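Local structure of putative pyrroline carboxylate reductase (2AHR) at residues Ser53-Ile58 with Lys78-Lys83; Gln84-Met89 with Leu106-Ile111; Leu29-Ser34 with Leu46-Ala51. The protein probably catalyses the NAD(P)H-dependent reduction of 1-pyrroline-5-carboxylate to L-proline, the last step of proline biosynthesis, and binds NADP in a Rossmann-type domain. All coordinates share one frame; numbering follows the deposited sequence.

Contact 1 (Ser53-Ile58 with Lys78-Lys83). With NAP (NADP nicotinamide-adenine-dinucleotide phosphate), chain S.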
# COMPACT_ATOMS: atom_id res chain seq x y z
N SER E 53 17.52 9.70 52.31
CA SER E 53 18.13 8.87 51.27
C SER E 53 17.26 7.63 51.09
O SER E 53 16.34 7.40 51.88
CB SER E 53 19.54 8.44 51.69
OG SER E 53 19.51 7.45 52.71
N HIS E 54 17.55 6.82 50.07
CA HIS E 54 16.82 5.55 49.90
C HIS E 54 17.14 4.58 51.02
O HIS E 54 16.27 3.87 51.50
CB HIS E 54 17.10 4.88 48.54
CG HIS E 54 16.72 5.71 47.36
ND1 HIS E 54 15.69 6.62 47.38
CD2 HIS E 54 17.23 5.75 46.10
CE1 HIS E 54 15.60 7.21 46.20
NE2 HIS E 54 16.52 6.70 45.40
N GLN E 55 18.40 4.56 51.45
CA GLN E 55 18.79 3.71 52.58
C GLN E 55 18.10 4.16 53.86
O GLN E 55 17.63 3.34 54.64
CB GLN E 55 20.31 3.64 52.74
CG GLN E 55 20.81 2.44 53.56
CD GLN E 55 20.40 1.09 52.98
OE1 GLN E 55 20.78 0.73 51.86
NE2 GLN E 55 19.65 0.32 53.76
N ASP E 56 18.01 5.48 54.04
CA ASP E 56 17.30 6.09 55.17
C ASP E 56 15.83 5.63 55.16
O ASP E 56 15.28 5.28 56.21
CB ASP E 56 17.41 7.63 55.11
CG ASP E 56 16.69 8.33 56.28
OD1 ASP E 56 15.85 9.22 56.01
OD2 ASP E 56 16.99 8.00 57.45
N LEU E 57 15.22 5.63 53.98
CA LEU E 57 13.89 5.03 53.76
C LEU E 57 13.87 3.55 54.18
O LEU E 57 13.05 3.14 55.02
CB LEU E 57 13.50 5.20 52.27
CG LEU E 57 12.24 4.69 51.56
CD1 LEU E 57 12.02 3.17 51.71
CD2 LEU E 57 11.01 5.47 51.97
N ILE E 58 14.78 2.75 53.61
CA ILE E 58 14.82 1.30 53.84
C ILE E 58 14.92 0.89 55.32
O ILE E 58 14.30 -0.10 55.73
CB ILE E 58 15.96 0.61 53.01
CG1 ILE E 58 15.73 0.80 51.50
CG2 ILE E 58 16.02 -0.88 53.31
CD1 ILE E 58 16.99 0.61 50.65
N LYS E 78 21.10 -1.84 43.19
CA LYS E 78 22.26 -2.65 43.57
C LYS E 78 23.03 -2.08 44.79
O LYS E 78 23.30 -2.84 45.73
CB LYS E 78 23.17 -2.93 42.37
CG LYS E 78 22.61 -3.97 41.41
CD LYS E 78 23.70 -4.74 40.66
CE LYS E 78 23.05 -5.82 39.79
NZ LYS E 78 24.01 -6.72 39.07
N PRO E 79 23.37 -0.77 44.78
CA PRO E 79 24.05 -0.17 45.96
C PRO E 79 23.28 -0.19 47.29
O PRO E 79 23.85 0.13 48.33
CB PRO E 79 24.33 1.28 45.53
CG PRO E 79 23.40 1.54 44.41
CD PRO E 79 23.22 0.23 43.70
N LEU E 80 22.00 -0.55 47.27
CA LEU E 80 21.15 -0.46 48.47
C LEU E 80 21.10 -1.79 49.23
O LEU E 80 21.37 -2.84 48.65
CB LEU E 80 19.74 -0.00 48.07
CG LEU E 80 19.42 1.46 47.70
CD1 LEU E 80 20.52 2.21 46.93
CD2 LEU E 80 18.11 1.53 46.91
N HIS E 81 20.76 -1.77 50.51
CA HIS E 81 20.63 -3.03 51.26
C HIS E 81 19.20 -3.21 51.79
O HIS E 81 18.81 -2.57 52.76
CB HIS E 81 21.65 -3.14 52.41
CG HIS E 81 23.02 -2.63 52.07
ND1 HIS E 81 24.00 -3.43 51.52
CD2 HIS E 81 23.57 -1.40 52.22
CE1 HIS E 81 25.09 -2.71 51.33
NE2 HIS E 81 24.86 -1.47 51.75
N PHE E 82 18.44 -4.10 51.16
CA PHE E 82 17.02 -4.25 51.50
C PHE E 82 16.80 -5.24 52.65
O PHE E 82 17.58 -6.16 52.84
CB PHE E 82 16.18 -4.58 50.24
CG PHE E 82 16.01 -3.40 49.31
CD1 PHE E 82 16.92 -3.17 48.27
CD2 PHE E 82 14.96 -2.49 49.49
CE1 PHE E 82 16.78 -2.07 47.42
CE2 PHE E 82 14.81 -1.39 48.64
CZ PHE E 82 15.72 -1.18 47.60
N LYS E 83 15.73 -5.02 53.41
CA LYS E 83 15.53 -5.66 54.71
C LYS E 83 14.08 -6.10 54.92
O LYS E 83 13.72 -6.61 56.00
CB LYS E 83 15.93 -4.67 55.81
CG LYS E 83 17.37 -4.14 55.71
CD LYS E 83 17.49 -2.72 56.29
CE LYS E 83 18.88 -2.45 56.90
NZ LYS E 83 20.04 -2.55 55.94
PA NAP S . 7.82 8.64 35.41
O1A NAP S . 8.89 9.09 34.48
O2A NAP S . 6.64 9.55 35.31
O5B NAP S . 8.32 8.52 36.94
C5B NAP S . 9.61 8.06 37.29
C4B NAP S . 10.08 8.86 38.50
O4B NAP S . 11.22 8.28 39.10
C3B NAP S . 10.43 10.29 38.11
O3B NAP S . 9.60 11.16 38.86
C2B NAP S . 11.89 10.47 38.47
O2B NAP S . 12.20 11.68 39.15
C1B NAP S . 12.11 9.33 39.46
N9A NAP S . 13.55 8.94 39.53
C8A NAP S . 14.50 9.06 38.55
N7A NAP S . 15.68 8.61 39.04
C5A NAP S . 15.50 8.21 40.32
C6A NAP S . 16.37 7.69 41.28
N6A NAP S . 17.66 8.02 41.21
N1A NAP S . 15.87 7.38 42.53
C2A NAP S . 14.54 7.60 42.84
N3A NAP S . 13.69 8.12 41.89
C4A NAP S . 14.16 8.42 40.65
O3 NAP S . 7.44 7.10 35.09
PN NAP S . 6.00 6.43 35.42
O1N NAP S . 5.15 6.59 34.20
O2N NAP S . 5.47 6.89 36.73
O5D NAP S . 6.41 4.87 35.54
C5D NAP S . 6.99 4.35 36.71
C4D NAP S . 6.82 2.83 36.75
O4D NAP S . 5.45 2.46 36.67
C3D NAP S . 7.53 2.16 35.58
O3D NAP S . 8.30 1.11 36.10
C2D NAP S . 6.43 1.62 34.66
O2D NAP S . 6.84 0.39 34.07
C1D NAP S . 5.23 1.51 35.63
N1N NAP S . 3.88 1.76 35.06
C2N NAP S . 3.54 2.99 34.54
C3N NAP S . 2.25 3.20 34.03
C7N NAP S . 1.81 4.56 33.58
O7N NAP S . 0.47 4.69 33.15
N7N NAP S . 2.66 5.60 33.58
C4N NAP S . 1.31 2.17 34.06
C5N NAP S . 1.66 0.93 34.60
C6N NAP S . 2.95 0.75 35.09
P2B NAP S . 12.30 13.13 38.43
O1X NAP S . 12.88 14.10 39.45
O2X NAP S . 13.24 13.04 37.25
O3X NAP S . 10.93 13.59 37.98
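Ile58 lays its CD1 methyl over one face of the Phe82 ring, 3.8 Å from the ring centroid and 20° off the normal, a CH-pi contact. CG1 beside the backbone N (chi1 -61°) and an extended chi2 carry that methyl across the ring at about a right angle, where it also meets Leu80 CB; the branched isoleucine meanwhile sets CG2 against His81 O and Lys83 CD. Next to this apolar patch the amide of Gln55 reads the backbone of His81 twice. His81 N gives its hydrogen to a lone pair of Gln55 OE1 at 2.8 Å, in the carbonyl plane, and Gln55 NE2 returns a nearly straight bond (179°) to His81 O at 3.2 Å. With both ends of the amide used, its rotation is fixed; a bend at chi2 brings it to the loop, and NE2 also bonds Asp59. At the start of the helix, Ser53 OG caps Asp56 N. One residue on, His54 CB touches Leu80 CD2 while NE2 donates to adenine N1A of NADP at 3.0 Å; ND1 is hydrogen-bonded to Ser32 OG, which fixes the turn of the ring. A short helix reaching the adenine in this way belongs to the cofactor pocket of the Rossmann domain.

Contact 2 (Gln84-Met89 with Leu106-Ile111). With NAP (NADP nicotinamide-adenine-dinucleotide phosphate), chain S.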
# COMPACT_ATOMS: atom_id res chain seq x y z
N GLN E 84 13.25 -5.90 53.90
CA GLN E 84 11.81 -6.17 53.97
C GLN E 84 11.29 -6.60 52.61
O GLN E 84 12.01 -6.45 51.61
CB GLN E 84 11.06 -4.91 54.41
CG GLN E 84 11.24 -3.75 53.46
CD GLN E 84 12.58 -3.08 53.63
OE1 GLN E 84 13.47 -3.24 52.79
NE2 GLN E 84 12.74 -2.35 54.73
N PRO E 85 10.04 -7.12 52.55
CA PRO E 85 9.47 -7.45 51.24
C PRO E 85 9.38 -6.21 50.33
O PRO E 85 9.26 -5.09 50.82
CB PRO E 85 8.06 -7.97 51.59
CG PRO E 85 8.17 -8.43 53.02
CD PRO E 85 9.10 -7.43 53.65
N ILE E 86 9.49 -6.43 49.03
CA ILE E 86 9.46 -5.33 48.06
C ILE E 86 8.40 -5.60 47.00
O ILE E 86 8.23 -6.74 46.54
CB ILE E 86 10.85 -5.15 47.39
CG1 ILE E 86 11.94 -4.88 48.44
CG2 ILE E 86 10.84 -4.03 46.35
CD1 ILE E 86 13.33 -5.30 47.98
N ILE E 87 7.69 -4.53 46.62
CA ILE E 87 6.75 -4.56 45.50
C ILE E 87 7.30 -3.73 44.36
O ILE E 87 7.58 -2.54 44.52
CB ILE E 87 5.35 -4.01 45.90
CG1 ILE E 87 4.76 -4.78 47.09
CG2 ILE E 87 4.39 -4.02 44.70
CD1 ILE E 87 3.67 -3.99 47.85
N SER E 88 7.43 -4.37 43.20
CA SER E 88 7.78 -3.68 41.96
C SER E 88 6.55 -3.44 41.12
O SER E 88 5.72 -4.36 40.93
CB SER E 88 8.83 -4.48 41.17
OG SER E 88 9.05 -3.94 39.86
N MSE E 89 6.42 -2.23 40.59
CA MSE E 89 5.33 -1.93 39.64
C MSE E 89 5.81 -1.87 38.17
O MSE E 89 5.03 -1.59 37.25
CB MSE E 89 4.55 -0.67 40.05
CG MSE E 89 5.18 0.67 39.68
SE MSE E 89 4.22 2.14 40.24
CE MSE E 89 4.09 1.74 41.98
N LEU E 106 14.63 -12.25 50.00
CA LEU E 106 13.48 -11.36 50.18
C LEU E 106 12.20 -11.87 49.50
O LEU E 106 12.23 -12.33 48.35
CB LEU E 106 13.81 -9.94 49.70
CG LEU E 106 14.99 -9.32 50.46
CD1 LEU E 106 15.47 -8.05 49.78
CD2 LEU E 106 14.66 -9.06 51.94
N PRO E 107 11.06 -11.81 50.22
CA PRO E 107 9.79 -11.99 49.53
C PRO E 107 9.60 -10.83 48.56
O PRO E 107 9.74 -9.68 48.96
CB PRO E 107 8.75 -11.94 50.67
CG PRO E 107 9.57 -12.24 51.94
CD PRO E 107 10.88 -11.58 51.67
N LEU E 108 9.33 -11.13 47.30
CA LEU E 108 9.18 -10.08 46.28
C LEU E 108 7.86 -10.24 45.54
O LEU E 108 7.44 -11.37 45.21
CB LEU E 108 10.34 -10.07 45.28
CG LEU E 108 11.79 -9.97 45.81
CD1 LEU E 108 12.76 -10.42 44.74
CD2 LEU E 108 12.14 -8.57 46.32
N LEU E 109 7.23 -9.10 45.29
CA LEU E 109 5.95 -9.08 44.59
C LEU E 109 5.97 -8.15 43.41
O LEU E 109 6.67 -7.13 43.42
CB LEU E 109 4.80 -8.68 45.54
CG LEU E 109 4.59 -9.63 46.72
CD1 LEU E 109 5.23 -9.04 47.98
CD2 LEU E 109 3.11 -9.93 46.92
N ARG E 110 5.22 -8.52 42.38
CA ARG E 110 4.98 -7.65 41.25
C ARG E 110 3.51 -7.24 41.13
O ARG E 110 2.61 -8.09 41.26
CB ARG E 110 5.41 -8.31 39.93
CG ARG E 110 6.88 -8.28 39.63
CD ARG E 110 7.15 -8.90 38.25
NE ARG E 110 6.83 -7.99 37.14
CZ ARG E 110 6.86 -8.35 35.86
NH1 ARG E 110 7.19 -9.59 35.51
NH2 ARG E 110 6.57 -7.45 34.92
N ILE E 111 3.29 -5.96 40.87
CA ILE E 111 1.99 -5.44 40.47
C ILE E 111 2.03 -4.77 39.08
O ILE E 111 3.09 -4.26 38.63
CB ILE E 111 1.39 -4.46 41.53
CG1 ILE E 111 2.26 -3.21 41.68
CG2 ILE E 111 1.14 -5.19 42.87
CD1 ILE E 111 1.61 -2.07 42.55
PA NAP S . 7.82 8.64 35.41
O1A NAP S . 8.89 9.09 34.48
O2A NAP S . 6.64 9.55 35.31
O5B NAP S . 8.32 8.52 36.94
C5B NAP S . 9.61 8.06 37.29
C4B NAP S . 10.08 8.86 38.50
O4B NAP S . 11.22 8.28 39.10
C3B NAP S . 10.43 10.29 38.11
O3B NAP S . 9.60 11.16 38.86
C2B NAP S . 11.89 10.47 38.47
O2B NAP S . 12.20 11.68 39.15
C1B NAP S . 12.11 9.33 39.46
N9A NAP S . 13.55 8.94 39.53
C8A NAP S . 14.50 9.06 38.55
N7A NAP S . 15.68 8.61 39.04
C5A NAP S . 15.50 8.21 40.32
C6A NAP S . 16.37 7.69 41.28
N6A NAP S . 17.66 8.02 41.21
N1A NAP S . 15.87 7.38 42.53
C2A NAP S . 14.54 7.60 42.84
N3A NAP S . 13.69 8.12 41.89
C4A NAP S . 14.16 8.42 40.65
O3 NAP S . 7.44 7.10 35.09
PN NAP S . 6.00 6.43 35.42
O1N NAP S . 5.15 6.59 34.20
O2N NAP S . 5.47 6.89 36.73
O5D NAP S . 6.41 4.87 35.54
C5D NAP S . 6.99 4.35 36.71
C4D NAP S . 6.82 2.83 36.75
O4D NAP S . 5.45 2.46 36.67
C3D NAP S . 7.53 2.16 35.58
O3D NAP S . 8.30 1.11 36.10
C2D NAP S . 6.43 1.62 34.66
O2D NAP S . 6.84 0.39 34.07
C1D NAP S . 5.23 1.51 35.63
N1N NAP S . 3.88 1.76 35.06
C2N NAP S . 3.54 2.99 34.54
C3N NAP S . 2.25 3.20 34.03
C7N NAP S . 1.81 4.56 33.58
O7N NAP S . 0.47 4.69 33.15
N7N NAP S . 2.66 5.60 33.58
C4N NAP S . 1.31 2.17 34.06
C5N NAP S . 1.66 0.93 34.60
C6N NAP S . 2.95 0.75 35.09
P2B NAP S . 12.30 13.13 38.43
O1X NAP S . 12.88 14.10 39.45
O2X NAP S . 13.24 13.04 37.25
O3X NAP S . 10.93 13.59 37.98
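Ile86 starts at CB against Leu108 CD2, 3.8 Å away, and ends at CD1, which touches both that methyl and Leu106 CD1. Its CG1 stands beside the backbone N (chi1 -58°) and chi2 is extended, and the side chain thereby runs alongside Leu108, pointing the same way, but crosses Leu106 at a slant. Beyond them Val102 of helix 95-102 covers both Ile86 and Leu108, a surface well served by branched aliphatic residues.

The backbones beneath are neighbouring parallel strands, 27° apart in direction. Ile86 N bonds Pro107 O at 3.3 Å; Leu109 N to Ile86 O, Ser88 N to Leu109 O and Ile111 N to Ser88 O follow. Pro107 lacks an amide hydrogen but loses nothing as an acceptor here, and its O also takes a CA-H...O contact from Pro85. With helix 95-102 as the connection, the two strands form a beta-alpha-beta unit of the Rossmann fold.

The side chains of Ile87, Leu109 and Ile111 occupy the other face of the sheet. Ile87 CG2 packs on Ile111 CG1 at 3.8 Å, while Ile87 CG1 approaches Leu109 CB more loosely. Val140 and Thr144 of helix 134-145 cover Ile87 and Ile111 respectively. Ile111 CG1 sits between its own backbone N and carbonyl carbon (chi1 64°), from where it also meets Met89 CB at 3.8 Å.

Met89, a selenomethionine just past the strand, reaches the cofactor. From CB, CG continues to within 3.5 Å of NAP O4D, and SE lies 3.8 Å from the same ribose oxygen; the unbranched chain is long enough to lie along the ribose. On the face of Ile86, Ser88 OG bonds Ala90 N, and the buried Arg110 guanidinium is paired through NH1 with Glu155.

Contact 3 (Leu29-Ser34 with Leu46-Ala51). With NAP (NADP nicotinamide-adenine-dinucleotide phosphate), chain S.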
# COMPACT_ATOMS: atom_id res chain seq x y z
N LEU E 29 3.01 6.20 55.55
CA LEU E 29 3.70 6.32 54.28
C LEU E 29 4.90 7.26 54.34
O LEU E 29 4.86 8.28 55.03
CB LEU E 29 2.73 6.75 53.16
CG LEU E 29 1.36 6.05 53.13
CD1 LEU E 29 0.43 6.73 52.14
CD2 LEU E 29 1.48 4.54 52.85
N ILE E 30 5.95 6.90 53.61
CA ILE E 30 7.13 7.75 53.46
C ILE E 30 7.72 7.57 52.05
O ILE E 30 7.73 6.45 51.51
CB ILE E 30 8.18 7.51 54.59
CG1 ILE E 30 9.42 8.41 54.41
CG2 ILE E 30 8.54 6.01 54.71
CD1 ILE E 30 10.18 8.76 55.74
N ILE E 31 8.17 8.67 51.46
CA ILE E 31 8.64 8.67 50.07
C ILE E 31 10.12 9.01 49.94
O ILE E 31 10.76 9.43 50.91
CB ILE E 31 7.76 9.57 49.15
CG1 ILE E 31 7.75 11.03 49.61
CG2 ILE E 31 6.34 9.04 49.09
CD1 ILE E 31 8.86 11.87 49.02
N SER E 32 10.66 8.82 48.74
CA SER E 32 12.07 9.07 48.45
C SER E 32 12.27 9.29 46.94
O SER E 32 12.05 8.37 46.14
CB SER E 32 12.90 7.89 48.96
OG SER E 32 14.28 8.19 48.96
N GLY E 33 12.68 10.49 46.56
CA GLY E 33 12.74 10.89 45.14
C GLY E 33 14.07 10.67 44.45
O GLY E 33 14.89 9.90 44.92
N SER E 34 14.29 11.37 43.33
CA SER E 34 15.51 11.24 42.52
C SER E 34 16.69 12.01 43.12
O SER E 34 17.85 11.66 42.90
CB SER E 34 15.27 11.69 41.07
OG SER E 34 14.97 13.07 40.99
N LEU E 46 2.45 16.30 48.08
CA LEU E 46 1.62 15.16 48.50
C LEU E 46 1.27 15.15 49.98
O LEU E 46 0.48 14.31 50.42
CB LEU E 46 2.29 13.83 48.14
CG LEU E 46 2.33 13.39 46.67
CD1 LEU E 46 3.06 12.06 46.55
CD2 LEU E 46 0.94 13.26 46.07
N ALA E 47 1.85 16.08 50.74
CA ALA E 47 1.70 16.18 52.20
C ALA E 47 2.11 14.89 52.95
O ALA E 47 1.34 14.34 53.74
CB ALA E 47 0.27 16.63 52.59
N LEU E 48 3.33 14.44 52.69
CA LEU E 48 3.84 13.20 53.27
C LEU E 48 5.28 13.35 53.76
O LEU E 48 6.00 14.23 53.30
CB LEU E 48 3.78 12.06 52.25
CG LEU E 48 2.43 11.46 51.85
CD1 LEU E 48 2.61 10.59 50.62
CD2 LEU E 48 1.78 10.67 52.99
N PRO E 49 5.70 12.48 54.71
CA PRO E 49 7.10 12.45 55.13
C PRO E 49 8.01 12.06 53.96
O PRO E 49 7.62 11.26 53.11
CB PRO E 49 7.13 11.35 56.19
CG PRO E 49 5.72 11.21 56.65
CD PRO E 49 4.89 11.49 55.44
N TYR E 50 9.21 12.64 53.93
CA TYR E 50 10.23 12.23 52.96
C TYR E 50 11.46 11.69 53.70
O TYR E 50 11.68 12.02 54.87
CB TYR E 50 10.64 13.39 52.03
CG TYR E 50 11.36 14.53 52.73
CD1 TYR E 50 10.64 15.59 53.28
CD2 TYR E 50 12.75 14.53 52.86
CE1 TYR E 50 11.30 16.64 53.93
CE2 TYR E 50 13.41 15.57 53.50
CZ TYR E 50 12.69 16.62 54.04
OH TYR E 50 13.33 17.65 54.68
N ALA E 51 12.25 10.87 53.01
CA ALA E 51 13.48 10.33 53.57
C ALA E 51 14.73 11.07 53.09
O ALA E 51 14.75 11.64 51.99
CB ALA E 51 13.59 8.83 53.27
PA NAP S . 7.82 8.64 35.41
O1A NAP S . 8.89 9.09 34.48
O2A NAP S . 6.64 9.55 35.31
O5B NAP S . 8.32 8.52 36.94
C5B NAP S . 9.61 8.06 37.29
C4B NAP S . 10.08 8.86 38.50
O4B NAP S . 11.22 8.28 39.10
C3B NAP S . 10.43 10.29 38.11
O3B NAP S . 9.60 11.16 38.86
C2B NAP S . 11.89 10.47 38.47
O2B NAP S . 12.20 11.68 39.15
C1B NAP S . 12.11 9.33 39.46
N9A NAP S . 13.55 8.94 39.53
C8A NAP S . 14.50 9.06 38.55
N7A NAP S . 15.68 8.61 39.04
C5A NAP S . 15.50 8.21 40.32
C6A NAP S . 16.37 7.69 41.28
N6A NAP S . 17.66 8.02 41.21
N1A NAP S . 15.87 7.38 42.53
C2A NAP S . 14.54 7.60 42.84
N3A NAP S . 13.69 8.12 41.89
C4A NAP S . 14.16 8.42 40.65
O3 NAP S . 7.44 7.10 35.09
PN NAP S . 6.00 6.43 35.42
O1N NAP S . 5.15 6.59 34.20
O2N NAP S . 5.47 6.89 36.73
O5D NAP S . 6.41 4.87 35.54
C5D NAP S . 6.99 4.35 36.71
C4D NAP S . 6.82 2.83 36.75
O4D NAP S . 5.45 2.46 36.67
C3D NAP S . 7.53 2.16 35.58
O3D NAP S . 8.30 1.11 36.10
C2D NAP S . 6.43 1.62 34.66
O2D NAP S . 6.84 0.39 34.07
C1D NAP S . 5.23 1.51 35.63
N1N NAP S . 3.88 1.76 35.06
C2N NAP S . 3.54 2.99 34.54
C3N NAP S . 2.25 3.20 34.03
C7N NAP S . 1.81 4.56 33.58
O7N NAP S . 0.47 4.69 33.15
N7N NAP S . 2.66 5.60 33.58
C4N NAP S . 1.31 2.17 34.06
C5N NAP S . 1.66 0.93 34.60
C6N NAP S . 2.95 0.75 35.09
P2B NAP S . 12.30 13.13 38.43
O1X NAP S . 12.88 14.10 39.45
O2X NAP S . 13.24 13.04 37.25
O3X NAP S . 10.93 13.59 37.98
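The backbones of Leu29-Ser32 and Leu48-Ala51 run 48° apart and share a single bridge, at Ile31 and Tyr50. Ile31 N donates to Pro49 O at 3.1 Å, and Ala51 N returns a bond to Ile31 O at 3.0 Å. Pro49, which has no N-H to offer, uses its carbonyl as acceptor; its ring packs on the strand, with CD 3.2 Å from Leu29 O. Ile30 is turned with CG1 opposite its backbone N (chi1 180°), which sends CD1 along the loop, within 4.0 Å of Pro49 CB and near the small Ala51 CB. Ile31 projects the other way from the strand: CD1 slants across to Tyr50 CB at 3.8 Å, and CG2 looks toward Leu48. Leu48 CD2 in turn meets Leu29 CB. Just past the strand's C-terminal end, Ser34 OG donates to NAP O1X, an oxygen of the 2'-phosphate, at 2.8 Å. The short side chain lets CB rest on the adenine while OG reaches the phosphate. Strand 28-32 is the outermost of the sheet in this chain, bonded on one side to strand 5-9; the loop after helix 36-46 borders it on the other, with Tyr50 lying on that helix and Ala51 against helix 54-58.

In the fold
From the N terminus, contact 3 closes first, folding the chain back after helix 36-46 onto strand 28-32. Contact 1 follows, bringing the loop before strand 86-88 to helix 54-58 after an excursion through strand 63-66 and helix 73-77. Contact 2 comes last and spans helix 95-102. The three are in series, neither nested nor crossed. Contacts 3 and 1 meet where Leu57 CD2 packs against Ile30 O and Asp56 against Ala51 CB, contacts 1 and 2 at Ile58 O with Gln84 NE2 and where Phe82 packs on Leu106. Contacts 2 and 3 do not touch, yet both reach the same sheet, and all three touch the NADP.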